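Local atomic coordinates of phage-related protein (Bacillus cereus, PDB entry 4JG2), a protein that is of unknown function but probably binds single-stranded DNA, like the related protein of Enterobacter phage Enc34. Residues T44-F49 with Y64-L69; Y157-L162 with N181-R186. One frame throughout, in Å; residues are numbered along the deposited sequence.

Contact 1 of 2, residues T44-F49 with Y64-L69; sequences TRLSYF and YSVSVL
Ser67 N donates to Ser47 O at 2.8 Å. The return bond, Ser47 N to Ser67 O, is 2.9 Å long, so the two serines form a hydrogen-bonded antiparallel pair. Two residues away Arg45 and Leu69 repeat the pattern. Arg45 N bonds Leu69 O at 3.0 Å, and Leu69 N bonds Arg45 O. Leu46 and Val68 between them are a non-hydrogen-bonded pair.

Ser47, Ser67, Arg45 and Leu69 share one face. Leu69 CD1 lies against Ser47 CB at 4.1 Å, and Leu69 CB sits by Arg45 CB. Ser47 OG turns instead to Tyr122 OH. Leu46 and Val68 point to the other face. Val66 CG2 touches Leu46 CB and CD2, the two side chains meeting at a slant. Val66 places CG2 anti to its backbone N, which also brings it to 3.5 Å from Ser47 O. The same methyl meets the edge of the Phe49 ring. At the start of the pairing Thr44 CG2 is pressed against Val68 CG1 at 3.4 Å, tighter than usual for two carbons.

The backbone turns a corner at Tyr48, which has a positive phi of 51°. Direct bonding stops there within these segments. A water links the strands here, donating to Tyr48 O at 2.7 Å and bonding Ser65 OG. Ser65 also makes a backbone hydrogen bond with His50.

Strand 45-50 is one of the two outermost strands of a four-strand antiparallel sheet, and strand 63-71 lies between it and strand 125-132. On the other edge of strand 45-50 Leu46 makes backbone bonds with Gly155 and Cys156, and Thr44, just before the strand, with Ala158. This joins the sheet to the one containing strand 157-169, consistent with an OB-type barrel. Leu46 packs on Ala158 and Val160, and Val68 on Val128.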
ATOM      1  N   THR A  44      -4.207  -2.905 -10.345  1.00  8.05           N
ATOM      2  CA  THR A  44      -3.896  -3.206  -8.942  1.00  7.85           C
ATOM      3  C   THR A  44      -5.132  -3.833  -8.280  1.00  7.94           C
ATOM      4  O   THR A  44      -6.248  -3.336  -8.460  1.00  8.84           O
ATOM      5  CB  THR A  44      -3.629  -1.915  -8.159  1.00  7.78           C
ATOM      6  OG1 THR A  44      -2.591  -1.203  -8.802  1.00  8.51           O
ATOM      7  CG2 THR A  44      -3.329  -2.171  -6.760  1.00  9.32           C
ATOM      8  N   ARG A  45      -4.950  -4.935  -7.554  1.00  7.43           N
ATOM      9  CA  ARG A  45      -6.049  -5.573  -6.837  1.00  7.45           C
ATOM     10  C   ARG A  45      -5.890  -5.338  -5.334  1.00  6.49           C
ATOM     11  O   ARG A  45      -4.765  -5.287  -4.834  1.00  8.25           O
ATOM     12  CB  ARG A  45      -6.110  -7.072  -7.151  1.00  8.08           C
ATOM     13  CG  ARG A  45      -7.427  -7.719  -6.807  1.00  8.27           C
ATOM     14  CD  ARG A  45      -7.477  -9.174  -7.234  1.00  9.08           C
ATOM     15  NE  ARG A  45      -8.795  -9.767  -7.000  1.00  8.50           N
ATOM     16  CZ  ARG A  45      -9.039 -11.061  -6.975  1.00  9.16           C
ATOM     17  NH1 ARG A  45      -8.033 -11.908  -7.211  1.00 11.26           N
ATOM     18  NH2 ARG A  45     -10.232 -11.543  -6.765  1.00 10.70           N
ATOM     19  N   LEU A  46      -7.001  -5.184  -4.612  1.00  7.09           N
ATOM     20  CA  LEU A  46      -6.953  -4.953  -3.163  1.00  6.80           C
ATOM     21  C   LEU A  46      -7.162  -6.250  -2.430  1.00  7.48           C
ATOM     22  O   LEU A  46      -8.135  -7.003  -2.679  1.00  9.78           O
ATOM     23  CB  LEU A  46      -8.036  -3.945  -2.757  1.00  7.28           C
ATOM     24  CG  LEU A  46      -8.063  -2.643  -3.529  1.00  7.96           C
ATOM     25  CD1 LEU A  46      -9.067  -1.702  -2.941  1.00  9.77           C
ATOM     26  CD2 LEU A  46      -6.696  -1.979  -3.593  1.00  8.74           C
ATOM     27  N   SER A  47      -6.297  -6.520  -1.439  1.00  7.02           N
ATOM     28  CA  SER A  47      -6.423  -7.648  -0.541  1.00  7.54           C
ATOM     29  C   SER A  47      -6.465  -7.112   0.894  1.00  7.40           C
ATOM     30  O   SER A  47      -5.777  -6.131   1.224  1.00  7.77           O
ATOM     31  CB  SER A  47      -5.221  -8.604  -0.721  1.00  9.94           C
ATOM     32  OG  SER A  47      -5.038  -9.542   0.303  1.00 12.06           O
ATOM     33  N   TYR A  48      -7.235  -7.751   1.773  1.00  7.20           N
ATOM     34  CA  TYR A  48      -7.314  -7.345   3.155  1.00  8.51           C
ATOM     35  C   TYR A  48      -7.603  -5.847   3.240  1.00  8.20           C
ATOM     36  O   TYR A  48      -6.919  -5.069   3.946  1.00  9.04           O
ATOM     37  CB  TYR A  48      -6.080  -7.772   3.973  1.00  9.11           C
ATOM     38  CG  TYR A  48      -5.802  -9.240   3.922  1.00  9.66           C
ATOM     39  CD1 TYR A  48      -6.741 -10.166   4.293  1.00 11.02           C
ATOM     40  CD2 TYR A  48      -4.579  -9.696   3.510  1.00 13.62           C
ATOM     41  CE1 TYR A  48      -6.439 -11.521   4.296  1.00 13.02           C
ATOM     42  CE2 TYR A  48      -4.294 -11.021   3.478  1.00 17.82           C
ATOM     43  CZ  TYR A  48      -5.226 -11.936   3.896  1.00 14.96           C
ATOM     44  OH  TYR A  48      -4.999 -13.309   3.871  1.00 26.32           O
ATOM     45  N   PHE A  49      -8.669  -5.440   2.577  1.00  8.71           N
ATOM     46  CA  PHE A  49      -9.014  -4.047   2.523  1.00  8.05           C
ATOM     47  C   PHE A  49      -9.646  -3.519   3.805  1.00  8.55           C
ATOM     48  O   PHE A  49     -10.741  -3.913   4.191  1.00 10.74           O
ATOM     49  CB  PHE A  49      -9.975  -3.808   1.325  1.00  9.40           C
ATOM     50  CG  PHE A  49     -10.471  -2.436   1.232  1.00  8.91           C
ATOM     51  CD1 PHE A  49      -9.702  -1.395   0.834  1.00 12.02           C
ATOM     52  CD2 PHE A  49     -11.767  -2.215   1.621  1.00 13.09           C
ATOM     53  CE1 PHE A  49     -10.333  -0.071   0.775  1.00 14.50           C
ATOM     54  CE2 PHE A  49     -12.327  -1.036   1.625  1.00 17.47           C
ATOM     55  CZ  PHE A  49     -11.679   0.029   1.188  1.00 13.27           C
ATOM     56  N   TYR A  64      -5.804   2.237   9.234  1.00  6.71           N
ATOM     57  CA  TYR A  64      -6.326   1.933   7.902  1.00  6.50           C
ATOM     58  C   TYR A  64      -5.227   1.190   7.149  1.00  6.62           C
ATOM     59  O   TYR A  64      -4.033   1.541   7.272  1.00  7.16           O
ATOM     60  CB  TYR A  64      -6.758   3.194   7.180  1.00  7.13           C
ATOM     61  CG  TYR A  64      -7.859   3.952   7.901  1.00  7.13           C
ATOM     62  CD1 TYR A  64      -7.607   4.868   8.905  1.00  8.12           C
ATOM     63  CD2 TYR A  64      -9.181   3.727   7.551  1.00  8.12           C
ATOM     64  CE1 TYR A  64      -8.635   5.464   9.587  1.00  9.29           C
ATOM     65  CE2 TYR A  64     -10.224   4.353   8.168  1.00  9.74           C
ATOM     66  CZ  TYR A  64      -9.941   5.227   9.191  1.00 10.08           C
ATOM     67  OH  TYR A  64     -10.988   5.870   9.842  1.00 13.05           O
ATOM     68  N   SER A  65      -5.583   0.188   6.368  1.00  6.64           N
ATOM     69  CA  SER A  65      -4.574  -0.597   5.708  1.00  6.62           C
ATOM     70  C   SER A  65      -5.169  -1.339   4.540  1.00  6.45           C
ATOM     71  O   SER A  65      -6.361  -1.568   4.430  1.00  8.16           O
ATOM     72  CB  SER A  65      -3.963  -1.600   6.693  1.00  8.48           C
ATOM     73  OG  SER A  65      -4.935  -2.551   7.186  1.00  9.85           O
ATOM     74  N   VAL A  66      -4.266  -1.782   3.634  1.00  6.77           N
ATOM     75  CA  VAL A  66      -4.619  -2.649   2.518  1.00  7.17           C
ATOM     76  C   VAL A  66      -3.321  -3.285   2.033  1.00  6.84           C
ATOM     77  O   VAL A  66      -2.281  -2.669   2.094  1.00  8.19           O
ATOM     78  CB  VAL A  66      -5.297  -1.860   1.367  1.00  8.49           C
ATOM     79  CG1 VAL A  66      -4.492  -0.696   0.902  1.00 11.17           C
ATOM     80  CG2 VAL A  66      -5.765  -2.752   0.244  1.00  8.98           C
ATOM     81  N   SER A  67      -3.453  -4.533   1.568  0.50  6.82           N
ATOM     82  CA  SER A  67      -2.391  -5.238   0.861  0.50  7.23           C
ATOM     83  C   SER A  67      -2.631  -4.998  -0.635  0.50  6.71           C
ATOM     84  O   SER A  67      -3.625  -5.466  -1.187  0.50  9.80           O
ATOM     85  CB  SER A  67      -2.364  -6.716   1.233  0.50  8.19           C
ATOM     86  OG  SER A  67      -1.943  -6.877   2.586  0.50  7.62           O
ATOM     87  N   VAL A  68      -1.728  -4.240  -1.263  1.00  7.53           N
ATOM     88  CA  VAL A  68      -1.897  -3.839  -2.618  1.00  7.28           C
ATOM     89  C   VAL A  68      -1.172  -4.845  -3.518  1.00  7.22           C
ATOM     90  O   VAL A  68       0.060  -5.028  -3.402  1.00  8.73           O
ATOM     91  CB  VAL A  68      -1.225  -2.446  -2.696  1.00 11.76           C
ATOM     92  CG1 VAL A  68      -1.331  -1.848  -4.048  1.00 11.73           C
ATOM     93  CG2 VAL A  68      -1.796  -1.474  -1.631  1.00 13.45           C
ATOM     94  N   LEU A  69      -1.925  -5.494  -4.407  1.00  6.95           N
ATOM     95  CA  LEU A  69      -1.415  -6.516  -5.302  1.00  7.09           C
ATOM     96  C   LEU A  69      -1.073  -5.906  -6.635  1.00  7.88           C
ATOM     97  O   LEU A  69      -1.966  -5.399  -7.336  1.00  8.35           O
ATOM     98  CB  LEU A  69      -2.439  -7.637  -5.448  1.00  8.68           C
ATOM     99  CG  LEU A  69      -2.912  -8.325  -4.194  1.00  9.94           C
ATOM    100  CD1 LEU A  69      -3.911  -9.414  -4.515  1.00 11.09           C
ATOM    101  CD2 LEU A  69      -1.889  -8.781  -3.236  1.00 17.12           C
TER
HETATM  102  O   HOH W   1      -4.942  -4.892   5.767  1.00 12.47           O

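Contact 2 of 2, residues Y157-L162 with N181-R186; sequences YARVSL and NIQKIR
Tyr157 O takes two N-H groups from the opposite strand: Ile185 N at 2.9 Å and Arg186 N at 3.2 Å. Tyr157 N gives its own bond to Arg186 O. Two residues facing one make a classic beta bulge. The Tyr157 ring carries the Arg186 guanidinium flat on one face, with centres 3.8 Å apart and planes at 13°. This is a stacked cation-pi pair, with NH2 over the ring centre. Arg186 sets CG between its backbone N and carbonyl carbon (chi1 64°), and its extended chain passes beside Tyr157 CB and CD2 and carries the guanidinium over the ring.

Past the bulge, Ala158 faces Lys184. Ala158 CB packs on Ile182 CG2 at 3.8 Å, on the buried face that meets strand 45-50. This antiparallel hairpin belongs to a mixed sheet, consistent with a barrel of OB type.

Arg159 pairs with Gln183 through two backbone bonds of 2.9 Å each, Arg159 N to Gln183 O and Gln183 N to Arg159 O. Their side chains run side by side. A water accepts from Arg159 NH1 and donates to Gln183 OE1. Arg159 NE goes to Thr40 O, and Gln183 NE2 to Asp140 O.

Val160 returns to the buried face, where its CG1 lies 4.4 Å from Ile182 CG1. Ser161 N then bonds Asn181 O nearly straight, at 176°.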
ATOM      1  N   TYR A 157     -10.483  -3.993  -8.030  1.00  7.35           N
ATOM      2  CA  TYR A 157      -9.341  -3.347  -8.691  1.00  7.31           C
ATOM      3  C   TYR A 157      -9.435  -1.851  -8.496  1.00  7.28           C
ATOM      4  O   TYR A 157     -10.517  -1.244  -8.731  1.00  8.10           O
ATOM      5  CB  TYR A 157      -9.300  -3.706 -10.180  1.00  8.46           C
ATOM      6  CG  TYR A 157      -9.065  -5.207 -10.357  1.00  8.62           C
ATOM      7  CD1 TYR A 157      -7.822  -5.737 -10.437  1.00  9.45           C
ATOM      8  CD2 TYR A 157     -10.119  -6.084 -10.430  1.00  9.91           C
ATOM      9  CE1 TYR A 157      -7.567  -7.074 -10.577  1.00 10.95           C
ATOM     10  CE2 TYR A 157      -9.919  -7.467 -10.573  1.00 12.97           C
ATOM     11  CZ  TYR A 157      -8.634  -7.943 -10.650  1.00 13.17           C
ATOM     12  OH  TYR A 157      -8.428  -9.277 -10.699  1.00 18.42           O
ATOM     13  N   ALA A 158      -8.348  -1.222  -8.042  1.00  7.22           N
ATOM     14  CA  ALA A 158      -8.330   0.165  -7.721  1.00  6.69           C
ATOM     15  C   ALA A 158      -6.904   0.693  -7.799  1.00  7.00           C
ATOM     16  O   ALA A 158      -5.976  -0.002  -7.347  1.00  8.20           O
ATOM     17  CB  ALA A 158      -8.848   0.407  -6.309  1.00  8.52           C
ATOM     18  N   ARG A 159      -6.737   1.931  -8.288  1.00  7.51           N
ATOM     19  CA  ARG A 159      -5.434   2.597  -8.155  1.00  6.98           C
ATOM     20  C   ARG A 159      -5.238   3.004  -6.683  1.00  7.48           C
ATOM     21  O   ARG A 159      -6.202   3.438  -6.034  1.00  7.74           O
ATOM     22  CB  ARG A 159      -5.332   3.878  -9.009  1.00  7.73           C
ATOM     23  CG  ARG A 159      -5.603   3.653 -10.517  1.00  8.85           C
ATOM     24  CD  ARG A 159      -5.240   4.899 -11.339  1.00 11.85           C
ATOM     25  NE  ARG A 159      -3.808   4.941 -11.365  1.00 11.54           N
ATOM     26  CZ  ARG A 159      -3.068   5.999 -11.650  1.00 13.33           C
ATOM     27  NH1 ARG A 159      -3.623   7.141 -11.996  1.00 14.00           N
ATOM     28  NH2 ARG A 159      -1.734   5.842 -11.634  1.00 16.26           N
ATOM     29  N   VAL A 160      -4.001   2.922  -6.184  1.00  7.03           N
ATOM     30  CA  VAL A 160      -3.696   3.307  -4.816  1.00  6.69           C
ATOM     31  C   VAL A 160      -2.494   4.230  -4.794  1.00  6.91           C
ATOM     32  O   VAL A 160      -1.494   3.940  -5.467  1.00  7.68           O
ATOM     33  CB  VAL A 160      -3.434   2.076  -3.929  1.00  7.38           C
ATOM     34  CG1 VAL A 160      -3.238   2.504  -2.473  1.00  7.60           C
ATOM     35  CG2 VAL A 160      -4.557   1.037  -4.043  1.00  8.09           C
ATOM     36  N   SER A 161      -2.611   5.311  -4.037  0.50  7.76           N
ATOM     37  CA  SER A 161      -1.508   6.220  -3.841  0.50  8.56           C
ATOM     38  C   SER A 161      -0.700   5.690  -2.639  0.50  7.57           C
ATOM     39  O   SER A 161      -1.264   5.308  -1.616  0.50  8.16           O
ATOM     40  CB  SER A 161      -2.026   7.626  -3.564  0.50 10.44           C
ATOM     41  OG  SER A 161      -0.956   8.530  -3.456  0.50 17.35           O
ATOM     42  N   LEU A 162       0.604   5.635  -2.829  1.00  8.98           N
ATOM     43  CA  LEU A 162       1.537   5.136  -1.858  1.00  9.31           C
ATOM     44  C   LEU A 162       2.672   6.086  -1.609  1.00  9.00           C
ATOM     45  O   LEU A 162       3.153   6.732  -2.549  1.00 10.90           O
ATOM     46  CB  LEU A 162       2.174   3.837  -2.414  1.00  9.97           C
ATOM     47  CG  LEU A 162       1.235   2.694  -2.816  1.00 12.06           C
ATOM     48  CD1 LEU A 162       2.061   1.557  -3.408  1.00 13.39           C
ATOM     49  CD2 LEU A 162       0.336   2.222  -1.671  1.00 13.42           C
ATOM     50  N   ASN A 181      -4.668   7.827  -0.904  0.50  8.86           N
ATOM     51  CA  ASN A 181      -5.976   7.621  -1.436  0.50  8.65           C
ATOM     52  C   ASN A 181      -6.139   6.413  -2.351  0.50  7.77           C
ATOM     53  O   ASN A 181      -5.175   5.728  -2.727  0.50  8.35           O
ATOM     54  CB  ASN A 181      -6.361   8.926  -2.059  0.50  8.52           C
ATOM     55  CG  ASN A 181      -6.104  10.054  -1.095  0.50  8.82           C
ATOM     56  OD1 ASN A 181      -6.678  10.100   0.023  0.50  9.94           O
ATOM     57  ND2 ASN A 181      -5.186  10.937  -1.480  0.50  9.58           N
ATOM     58  N   ILE A 182      -7.392   6.146  -2.670  1.00  7.10           N
ATOM     59  CA  ILE A 182      -7.799   4.986  -3.472  1.00  7.25           C
ATOM     60  C   ILE A 182      -8.821   5.378  -4.523  1.00  6.70           C
ATOM     61  O   ILE A 182      -9.767   6.135  -4.183  1.00  8.07           O
ATOM     62  CB  ILE A 182      -8.402   3.889  -2.516  1.00  8.14           C
ATOM     63  CG1 ILE A 182      -7.386   3.486  -1.434  1.00 10.14           C
ATOM     64  CG2 ILE A 182      -8.932   2.704  -3.286  1.00  8.57           C
ATOM     65  CD1 ILE A 182      -7.957   2.647  -0.333  1.00 12.21           C
ATOM     66  N   GLN A 183      -8.640   4.913  -5.756  1.00  6.51           N
ATOM     67  CA  GLN A 183      -9.562   5.183  -6.846  1.00  6.91           C
ATOM     68  C   GLN A 183     -10.083   3.819  -7.377  1.00  7.19           C
ATOM     69  O   GLN A 183      -9.360   3.087  -8.030  1.00  7.52           O
ATOM     70  CB  GLN A 183      -8.883   5.961  -7.973  1.00  7.44           C
ATOM     71  CG  GLN A 183      -9.831   6.219  -9.140  1.00  7.72           C
ATOM     72  CD  GLN A 183      -9.209   7.029 -10.218  1.00  8.65           C
ATOM     73  OE1 GLN A 183      -8.073   6.796 -10.607  1.00  9.52           O
ATOM     74  NE2 GLN A 183      -9.961   8.018 -10.729  1.00  9.42           N
ATOM     75  N   LYS A 184     -11.367   3.513  -7.095  1.00  6.91           N
ATOM     76  CA  LYS A 184     -11.992   2.318  -7.599  1.00  8.19           C
ATOM     77  C   LYS A 184     -12.057   2.311  -9.127  1.00  7.79           C
ATOM     78  O   LYS A 184     -12.491   3.273  -9.716  1.00  9.65           O
ATOM     79  CB  LYS A 184     -13.431   2.249  -7.066  1.00  8.94           C
ATOM     80  CG  LYS A 184     -14.303   1.170  -7.685  1.00 11.09           C
ATOM     81  CD  LYS A 184     -13.949  -0.239  -7.310  1.00 10.30           C
ATOM     82  CE  LYS A 184     -14.817  -1.274  -8.023  1.00 11.08           C
ATOM     83  NZ  LYS A 184     -16.249  -1.229  -7.684  1.00 11.70           N
ATOM     84  N   ILE A 185     -11.642   1.190  -9.735  1.00  8.13           N
ATOM     85  CA  ILE A 185     -11.672   1.036 -11.204  1.00  9.57           C
ATOM     86  C   ILE A 185     -12.663  -0.025 -11.642  1.00  8.95           C
ATOM     87  O   ILE A 185     -13.524   0.291 -12.481  1.00 11.28           O
ATOM     88  CB  ILE A 185     -10.277   0.697 -11.753  1.00  9.86           C
ATOM     89  CG1 ILE A 185      -9.282   1.799 -11.402  1.00  9.32           C
ATOM     90  CG2 ILE A 185     -10.364   0.491 -13.270  1.00 13.11           C
ATOM     91  CD1 ILE A 185      -9.537   3.163 -11.965  1.00 10.65           C
ATOM     92  N   ARG A 186     -12.609  -1.223 -11.118  1.00  9.34           N
ATOM     93  CA  ARG A 186     -13.528  -2.295 -11.572  1.00 10.56           C
ATOM     94  C   ARG A 186     -13.702  -3.343 -10.510  1.00  9.53           C
ATOM     95  O   ARG A 186     -12.865  -3.507  -9.615  1.00  9.60           O
ATOM     96  CB  ARG A 186     -13.152  -2.920 -12.906  1.00 15.18           C
ATOM     97  CG  ARG A 186     -11.907  -3.615 -12.905  1.00 14.34           C
ATOM     98  CD  ARG A 186     -11.540  -4.157 -14.288  1.00 19.49           C
ATOM     99  NE  ARG A 186     -10.258  -4.873 -14.218  1.00 20.89           N
ATOM    100  CZ  ARG A 186     -10.107  -6.195 -14.044  1.00 26.40           C
ATOM    101  NH1 ARG A 186     -11.153  -7.015 -13.965  1.00 37.46           N
ATOM    102  NH2 ARG A 186      -8.885  -6.692 -13.983  1.00 40.32           N
TER
HETATM  103  O   HOH W   2      -6.264   8.075 -12.193  1.00 15.09           O

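In the fold
From the N terminus, strand 37-39 comes first and pairs antiparallel with strand 157-169. Contact 1 then closes the loop between strands 45-50 and 63-71, which carries the short strand 54-55. The chain goes on through helix 75-96, strands 111-112 and 125-132, and strand 138-139, which runs parallel to strand 175-186. Contact 2 then closes a second hairpin, built mostly of strand and including strand 172-173. The two are in series and neither nest nor cross. They meet in space with centres about 9 Å apart. Thr44 O lies 3.0 Å from Ala158 N, a probable hydrogen bond, so the residue just before strand 45-50 ties the hairpin of contact 2 to contact 1.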